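Local coordinates for protein glycosyl hydrolase, BNR repeat (PDB 3B7F) that is a seven-bladed beta-propeller with BNR repeats, a putative glycosyl hydrolase related to non-viral sialidases, and may have hydrolase activity, at residues L79-F84 against R112-V117; H286-R291 against A350-G355; P290-V295 against V317-G322. All coordinates share one frame; numbering follows the deposited sequence. Where two conformers were deposited one is given.

The three contacts sample how the blades of one propeller are built and joined. Interaction 1 sets the third strand of one blade against the first strand of the next. On the other side of the chain's centre, interaction 2 links the loops that follow the first strands of two neighbouring blades, and interaction 3 pairs the second and third strands of one of them. The centres of interactions 2 and 3 lie 34 and 35 Å from that of interaction 1. Interactions 2 and 3, 11 Å apart between centres, share Pro290 and Arg291, meet through a probable hydrogen bond of His286 N with Thr292 O (3.0 Å) and Val354-Trp294 packing, and bind one 1,2-ethanediol, probably from the crystallisation liquor.

Interaction 1: L79-F84 against R112-V117; sequences LGPTVF and RVVDHV
Val114 has CG1 anti to its backbone N (chi1 168°), and this turns the methyl to the ring of Pro81, where it stops 4.1 Å from Pro81 CG. In Val117 and Val83 too CG1 is anti to the backbone N, so CG2 is the branch anti to the carbonyl carbon, and the two CG2 methyls meet 4.2 Å apart. These pairs join two neighbouring blades of the seven-bladed beta-propeller: strand 81-86 is the third strand of one blade, and strand 116-122 is the first strand of the next. Pro81 does most of the packing. Its ring lies along the backbone where the second blade begins, with CG 3.6 Å from Val114 O, CB 3.6 Å from Asp115 O, and CB also near His116 CA. These are van der Waals contacts of ring carbons with backbone atoms. Further along, Val117 CG2 also touches Thr82 O, and the side chain packs on Ala73 of strand 70-75. Asp115 and His116 both face Ser136 across their own sheet, a classic beta bulge at the start of strand 116-122. The His116 side chain leads away from Pro81 and stacks on His58, while Asp115 has a weak, long ion pair with Arg75. Within the bulge His116 ND1 donates to Asp115 OD2 over 2.7 Å; OD2 accepts on its anti lone pair and lies 4° out of the imidazole plane.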
# COMPACT_ATOMS: atom_id res chain seq x y z
N LEU A 79 2.55 6.71 -24.01
CA LEU A 79 3.59 5.75 -23.55
C LEU A 79 3.08 4.35 -23.09
O LEU A 79 3.89 3.41 -22.99
CB LEU A 79 4.46 6.36 -22.41
CG LEU A 79 5.51 7.46 -22.72
CD1 LEU A 79 6.26 7.87 -21.44
CD2 LEU A 79 6.52 7.05 -23.81
N GLY A 80 1.77 4.21 -22.83
CA GLY A 80 1.21 2.98 -22.23
C GLY A 80 1.61 2.98 -20.75
O GLY A 80 1.90 4.04 -20.20
N PRO A 81 1.63 1.80 -20.08
CA PRO A 81 2.03 1.77 -18.67
C PRO A 81 3.53 1.91 -18.51
O PRO A 81 4.27 1.27 -19.25
CB PRO A 81 1.55 0.40 -18.20
CG PRO A 81 1.58 -0.44 -19.41
CD PRO A 81 1.27 0.46 -20.57
N THR A 82 3.98 2.75 -17.57
CA THR A 82 5.39 2.99 -17.32
C THR A 82 5.68 3.41 -15.89
O THR A 82 4.77 3.51 -15.05
CB THR A 82 5.96 4.10 -18.29
OG1 THR A 82 7.39 4.13 -18.23
CG2 THR A 82 5.41 5.50 -17.99
N VAL A 83 6.97 3.62 -15.61
CA VAL A 83 7.47 4.17 -14.37
C VAL A 83 8.30 5.41 -14.71
O VAL A 83 9.22 5.34 -15.53
CB VAL A 83 8.32 3.17 -13.56
CG1 VAL A 83 8.77 3.79 -12.25
CG2 VAL A 83 7.55 1.87 -13.27
N PHE A 84 7.95 6.55 -14.12
CA PHE A 84 8.77 7.76 -14.25
C PHE A 84 9.72 7.82 -13.06
O PHE A 84 9.36 7.37 -11.97
CB PHE A 84 7.92 9.03 -14.29
CG PHE A 84 7.06 9.17 -15.51
CD1 PHE A 84 7.60 9.67 -16.69
CD2 PHE A 84 5.70 8.82 -15.47
CE1 PHE A 84 6.80 9.82 -17.83
CE2 PHE A 84 4.91 8.95 -16.59
CZ PHE A 84 5.46 9.45 -17.79
N ARG A 112 0.22 -12.86 -21.81
CA ARG A 112 -0.31 -11.80 -20.91
C ARG A 112 0.31 -10.43 -21.19
O ARG A 112 1.48 -10.34 -21.59
CB ARG A 112 -0.00 -12.08 -19.44
CG ARG A 112 -0.31 -13.47 -18.91
CD ARG A 112 0.32 -13.65 -17.53
NE ARG A 112 -0.52 -13.20 -16.44
CZ ARG A 112 -0.13 -13.10 -15.16
NH1 ARG A 112 1.12 -13.37 -14.79
NH2 ARG A 112 -1.01 -12.71 -14.25
N VAL A 113 -0.46 -9.38 -20.94
CA VAL A 113 -0.06 -7.99 -21.14
C VAL A 113 -0.25 -7.16 -19.84
O VAL A 113 -1.28 -7.28 -19.17
CB VAL A 113 -0.87 -7.35 -22.31
CG1 VAL A 113 -0.74 -5.82 -22.32
CG2 VAL A 113 -0.44 -7.95 -23.64
N VAL A 114 0.75 -6.34 -19.51
CA VAL A 114 0.73 -5.45 -18.35
C VAL A 114 -0.28 -4.33 -18.61
O VAL A 114 -0.14 -3.58 -19.59
CB VAL A 114 2.15 -4.88 -18.01
CG1 VAL A 114 2.09 -3.74 -16.98
CG2 VAL A 114 3.11 -6.01 -17.52
N ASP A 115 -1.32 -4.24 -17.77
CA ASP A 115 -2.30 -3.18 -17.87
C ASP A 115 -1.74 -1.94 -17.19
O ASP A 115 -1.77 -0.87 -17.78
CB ASP A 115 -3.64 -3.54 -17.25
CG ASP A 115 -4.68 -2.47 -17.49
OD1 ASP A 115 -5.19 -2.35 -18.62
OD2 ASP A 115 -4.96 -1.72 -16.54
N HIS A 116 -1.27 -2.09 -15.96
CA HIS A 116 -0.62 -0.99 -15.25
C HIS A 116 0.30 -1.47 -14.14
O HIS A 116 0.14 -2.57 -13.63
CB HIS A 116 -1.67 0.02 -14.70
CG HIS A 116 -2.66 -0.56 -13.74
ND1 HIS A 116 -3.85 -1.12 -14.13
CD2 HIS A 116 -2.65 -0.62 -12.39
CE1 HIS A 116 -4.52 -1.53 -13.07
NE2 HIS A 116 -3.80 -1.25 -11.99
N VAL A 117 1.30 -0.65 -13.83
CA VAL A 117 2.18 -0.88 -12.69
C VAL A 117 1.37 -0.34 -11.54
O VAL A 117 1.01 0.85 -11.52
CB VAL A 117 3.51 -0.15 -12.82
CG1 VAL A 117 4.39 -0.41 -11.58
CG2 VAL A 117 4.21 -0.58 -14.11

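Interaction 2: H286-R291 against A350-G355; sequences HQRDPR and AHAPVG. With EDO (1,2-ethanediol), chain H.
Arg288 reaches across to the backbone of segment 350-355 with both terminal nitrogens of its guanidinium, joining two neighbouring blades of the beta-propeller through the loops after their first strands. NH2 donates to His351 O over 3.0 Å in a nearly straight bond (173°) that lies in the guanidinium plane. NH1 gives a more bent bond to Ala350 O at 3.1 Å, tilted from that plane. Both carbonyls are met from above their own planes, so neither bond uses a lone pair squarely. The second first-shell contact is a CH-pi interaction: Val354 CG2 sits over a face of the His286 ring, 3.6 Å from its centroid, and comes nearest to NE2. Beside them, Gln287 CG packs on Ala350 CB at 3.8 Å.

The next shell holds these groups in position. The Arg288 chain bends at chi3 (-62°), which folds the guanidinium back so that one of its faces lies over His286 CE1. The same imidazole accepts from Arg288 N at ND1, close to the ring plane, and this hydrogen bond ties its rotation to the loop backbone. Opposite Val354, the other ring face has O1 of a 1,2-ethanediol above it. That hydroxyl donates to Asp289 OD2 over 2.8 Å, and the same carboxylate oxygen is also bonded to Thr292 OG1. The other carboxylate oxygen closes an Asx turn: Asp289 OD1 accepts from Arg291 N at 3.1 Å, the N-H arriving from above the carboxylate plane.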
# COMPACT_ATOMS: atom_id res chain seq x y z
N HIS A 286 2.75 2.13 13.05
CA HIS A 286 3.57 3.17 13.67
C HIS A 286 5.04 2.73 13.46
O HIS A 286 5.38 1.60 13.75
CB HIS A 286 3.20 3.26 15.15
CG HIS A 286 3.87 4.37 15.91
ND1 HIS A 286 5.23 4.40 16.15
CD2 HIS A 286 3.35 5.43 16.56
CE1 HIS A 286 5.52 5.46 16.89
NE2 HIS A 286 4.39 6.09 17.17
N GLN A 287 5.88 3.60 12.91
CA GLN A 287 7.30 3.30 12.64
C GLN A 287 8.11 2.63 13.76
O GLN A 287 8.89 1.73 13.50
CB GLN A 287 8.04 4.58 12.26
CG GLN A 287 8.06 4.86 10.79
CD GLN A 287 9.01 3.96 10.05
OE1 GLN A 287 10.14 3.73 10.51
NE2 GLN A 287 8.57 3.44 8.92
N ARG A 288 7.91 3.13 14.98
CA ARG A 288 8.61 2.67 16.16
C ARG A 288 7.89 1.65 17.06
O ARG A 288 8.56 0.87 17.72
CB ARG A 288 9.01 3.88 17.00
CG ARG A 288 10.04 4.72 16.27
CD ARG A 288 10.45 5.90 17.04
NE ARG A 288 9.37 6.85 17.32
CZ ARG A 288 8.86 7.72 16.44
NH1 ARG A 288 9.32 7.81 15.20
NH2 ARG A 288 7.90 8.54 16.83
N ASP A 289 6.55 1.62 17.04
CA ASP A 289 5.73 0.80 17.91
C ASP A 289 5.03 -0.31 17.10
O ASP A 289 4.08 -0.01 16.37
CB ASP A 289 4.68 1.70 18.59
CG ASP A 289 3.84 0.96 19.61
OD1 ASP A 289 4.13 -0.20 19.92
OD2 ASP A 289 2.88 1.58 20.13
N PRO A 290 5.49 -1.58 17.22
CA PRO A 290 4.78 -2.64 16.49
C PRO A 290 3.36 -2.95 16.97
O PRO A 290 2.69 -3.74 16.32
CB PRO A 290 5.70 -3.87 16.65
CG PRO A 290 6.50 -3.61 17.81
CD PRO A 290 6.65 -2.12 17.94
N ARG A 291 2.93 -2.36 18.09
CA ARG A 291 1.58 -2.54 18.64
C ARG A 291 0.55 -1.54 18.09
O ARG A 291 -0.64 -1.76 18.26
CB ARG A 291 1.62 -2.47 20.17
CG ARG A 291 2.40 -3.63 20.79
CD ARG A 291 2.67 -3.55 22.31
NE ARG A 291 1.52 -3.58 23.21
CZ ARG A 291 0.77 -4.65 23.52
NH1 ARG A 291 0.95 -5.84 22.95
NH2 ARG A 291 -0.23 -4.52 24.39
N ALA A 350 7.20 9.66 10.37
CA ALA A 350 8.05 9.12 11.44
C ALA A 350 8.39 10.20 12.47
O ALA A 350 9.40 10.10 13.16
CB ALA A 350 9.33 8.48 10.86
N HIS A 351 7.56 11.25 12.56
CA HIS A 351 7.76 12.30 13.56
C HIS A 351 7.30 11.81 14.91
O HIS A 351 6.76 10.71 15.02
CB HIS A 351 7.02 13.58 13.15
CG HIS A 351 7.70 14.37 12.09
ND1 HIS A 351 8.30 13.78 10.99
CD2 HIS A 351 7.83 15.70 11.92
CE1 HIS A 351 8.80 14.72 10.22
NE2 HIS A 351 8.52 15.90 10.75
N ALA A 352 7.53 12.62 15.93
CA ALA A 352 7.10 12.36 17.29
C ALA A 352 6.22 13.54 17.71
O ALA A 352 6.72 14.66 17.83
CB ALA A 352 8.28 12.22 18.23
N PRO A 353 4.89 13.33 17.86
CA PRO A 353 4.10 12.14 17.64
C PRO A 353 3.93 11.85 16.16
O PRO A 353 4.07 12.72 15.33
CB PRO A 353 2.74 12.48 18.24
CG PRO A 353 2.72 13.85 18.49
CD PRO A 353 4.06 14.45 18.31
N VAL A 354 3.65 10.60 15.84
CA VAL A 354 3.45 10.17 14.49
C VAL A 354 2.17 10.79 13.93
O VAL A 354 1.14 10.84 14.60
CB VAL A 354 3.41 8.62 14.40
CG1 VAL A 354 2.79 8.18 13.08
CG2 VAL A 354 4.80 8.10 14.55
N GLY A 355 2.30 11.33 12.73
CA GLY A 355 1.23 11.90 11.97
C GLY A 355 0.70 10.85 11.03
O GLY A 355 1.45 9.95 10.61
C1 EDO H . 2.84 5.28 21.15
O1 EDO H . 3.65 4.28 20.52
C2 EDO H . 1.51 5.54 20.41
O2 EDO H . 0.67 4.37 20.24

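Interaction 3: P290-V295 against V317-G322; sequences PRTVWV and VTRDAG. With EDO (1,2-ethanediol), chain H.
Arg291, Val317 and Arg319 bury the most surface here. Arg291 lays one guanidinium face over the backbone of the turn, with Asp320 CA beneath it and NH2 3.4 Å from Asp320 CB. This is packing and not a salt bridge: Arg291 NH2 stays 5.5 Å from Asp320 OD2, which instead bonds to Ser324 OG. The backbone of Arg291 adds a firmer link, its carbonyl O accepting from Ala321 N at 2.9 Å. Val317 has CG2 anti to the backbone N, which carries this methyl to the pyrrole part of Trp294, 3.4 Å from NE1; that nitrogen donates to Glu371 O. The same methyl lies over the centre of the Arg319 guanidinium. Arg319 passes Thr292 OG1 with CG at 3.8 Å, then runs on, extended, away from it. A 1,2-ethanediol bridges the two: its O2 receives a weak bond from Arg319 NE and donates over 2.8 Å to Thr292 OG1, which is also hydrogen-bonded to Asp289 OD2. In the backbone, Val293 and Thr318 form a hydrogen-bonded antiparallel pair, and Trp294 and Val317 a non-hydrogen-bonded one. Beyond the strands Thr318 OG1 accepts from Gly322 N at 2.9 Å and bonds to Ser324 O, closing the turn. From Thr318 to Trp325 the sequence and fold match the Asp box (Ser/Thr-x-Asp-x-Gly-x-x-Trp) of BNR repeats, between the third and fourth strands of a propeller blade.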
# COMPACT_ATOMS: atom_id res chain seq x y z
N PRO A 290 5.49 -1.58 17.22
CA PRO A 290 4.78 -2.64 16.49
C PRO A 290 3.36 -2.95 16.97
O PRO A 290 2.69 -3.74 16.32
CB PRO A 290 5.70 -3.87 16.65
CG PRO A 290 6.50 -3.61 17.81
CD PRO A 290 6.65 -2.12 17.94
N ARG A 291 2.93 -2.36 18.09
CA ARG A 291 1.58 -2.54 18.64
C ARG A 291 0.55 -1.54 18.09
O ARG A 291 -0.64 -1.76 18.26
CB ARG A 291 1.62 -2.47 20.17
CG ARG A 291 2.40 -3.63 20.79
CD ARG A 291 2.67 -3.55 22.31
NE ARG A 291 1.52 -3.58 23.21
CZ ARG A 291 0.77 -4.65 23.52
NH1 ARG A 291 0.95 -5.84 22.95
NH2 ARG A 291 -0.23 -4.52 24.39
N THR A 292 1.01 -0.48 17.42
CA THR A 292 0.15 0.58 16.92
C THR A 292 -0.06 0.48 15.41
O THR A 292 0.91 0.46 14.64
CB THR A 292 0.66 1.97 17.32
OG1 THR A 292 0.65 2.04 18.74
CG2 THR A 292 -0.25 3.10 16.73
N VAL A 293 -1.33 0.41 15.04
CA VAL A 293 -1.77 0.18 13.66
C VAL A 293 -3.05 0.96 13.46
O VAL A 293 -3.83 1.10 14.41
CB VAL A 293 -1.96 -1.36 13.39
CG1 VAL A 293 -2.81 -1.64 12.19
CG2 VAL A 293 -0.59 -2.06 13.26
N TRP A 294 -3.24 1.49 12.25
CA TRP A 294 -4.43 2.25 11.84
C TRP A 294 -5.09 1.58 10.64
O TRP A 294 -4.38 1.10 9.77
CB TRP A 294 -4.06 3.68 11.40
CG TRP A 294 -3.57 4.53 12.49
CD1 TRP A 294 -4.32 5.28 13.31
CD2 TRP A 294 -2.21 4.71 12.90
NE1 TRP A 294 -3.54 5.94 14.20
CE2 TRP A 294 -2.23 5.59 14.00
CE3 TRP A 294 -0.97 4.22 12.45
CZ2 TRP A 294 -1.07 6.02 14.65
CZ3 TRP A 294 0.19 4.64 13.08
CH2 TRP A 294 0.13 5.54 14.17
N VAL A 295 -6.43 1.55 10.63
CA VAL A 295 -7.24 1.06 9.52
C VAL A 295 -8.35 2.11 9.18
O VAL A 295 -8.54 3.06 9.91
CB VAL A 295 -7.88 -0.37 9.79
CG1 VAL A 295 -6.75 -1.43 9.90
CG2 VAL A 295 -8.84 -0.39 11.04
N VAL A 317 -7.77 3.06 15.43
CA VAL A 317 -6.42 2.77 15.90
C VAL A 317 -6.45 1.63 16.92
O VAL A 317 -7.47 1.42 17.60
CB VAL A 317 -5.77 4.02 16.56
CG1 VAL A 317 -6.45 4.33 17.88
CG2 VAL A 317 -4.25 3.83 16.77
N THR A 318 -5.35 0.87 16.98
CA THR A 318 -5.07 -0.08 18.06
C THR A 318 -3.66 0.30 18.56
O THR A 318 -2.83 0.66 17.77
CB THR A 318 -5.13 -1.58 17.67
OG1 THR A 318 -4.90 -2.37 18.85
CG2 THR A 318 -4.12 -1.97 16.56
N ARG A 319 -3.46 0.35 19.87
CA ARG A 319 -2.15 0.58 20.48
C ARG A 319 -1.68 -0.63 21.28
O ARG A 319 -0.67 -0.55 21.99
CB ARG A 319 -2.22 1.84 21.34
CG ARG A 319 -2.58 3.10 20.49
CD ARG A 319 -2.31 4.39 21.26
NE ARG A 319 -2.19 5.57 20.37
CZ ARG A 319 -3.20 6.36 20.01
NH1 ARG A 319 -4.44 6.16 20.44
NH2 ARG A 319 -2.96 7.37 19.20
N ASP A 320 -2.38 -1.76 21.13
CA ASP A 320 -2.11 -2.99 21.87
C ASP A 320 -2.15 -4.21 20.94
O ASP A 320 -2.62 -5.26 21.33
CB ASP A 320 -3.09 -3.12 23.07
CG ASP A 320 -4.57 -3.07 22.66
OD1 ASP A 320 -4.93 -3.26 21.46
OD2 ASP A 320 -5.39 -2.84 23.55
N ALA A 321 -1.64 -4.04 19.72
CA ALA A 321 -1.51 -5.10 18.71
C ALA A 321 -2.81 -5.79 18.30
O ALA A 321 -2.79 -6.95 17.86
CB ALA A 321 -0.47 -6.15 19.16
N GLY A 322 -3.93 -5.06 18.41
CA GLY A 322 -5.24 -5.55 17.98
C GLY A 322 -6.17 -6.09 19.05
O GLY A 322 -7.29 -6.51 18.72
C1 EDO H . 2.84 5.28 21.15
O1 EDO H . 3.65 4.28 20.52
C2 EDO H . 1.51 5.54 20.41
O2 EDO H . 0.67 4.37 20.24
O HOH W 1 -0.47 -1.24 25.04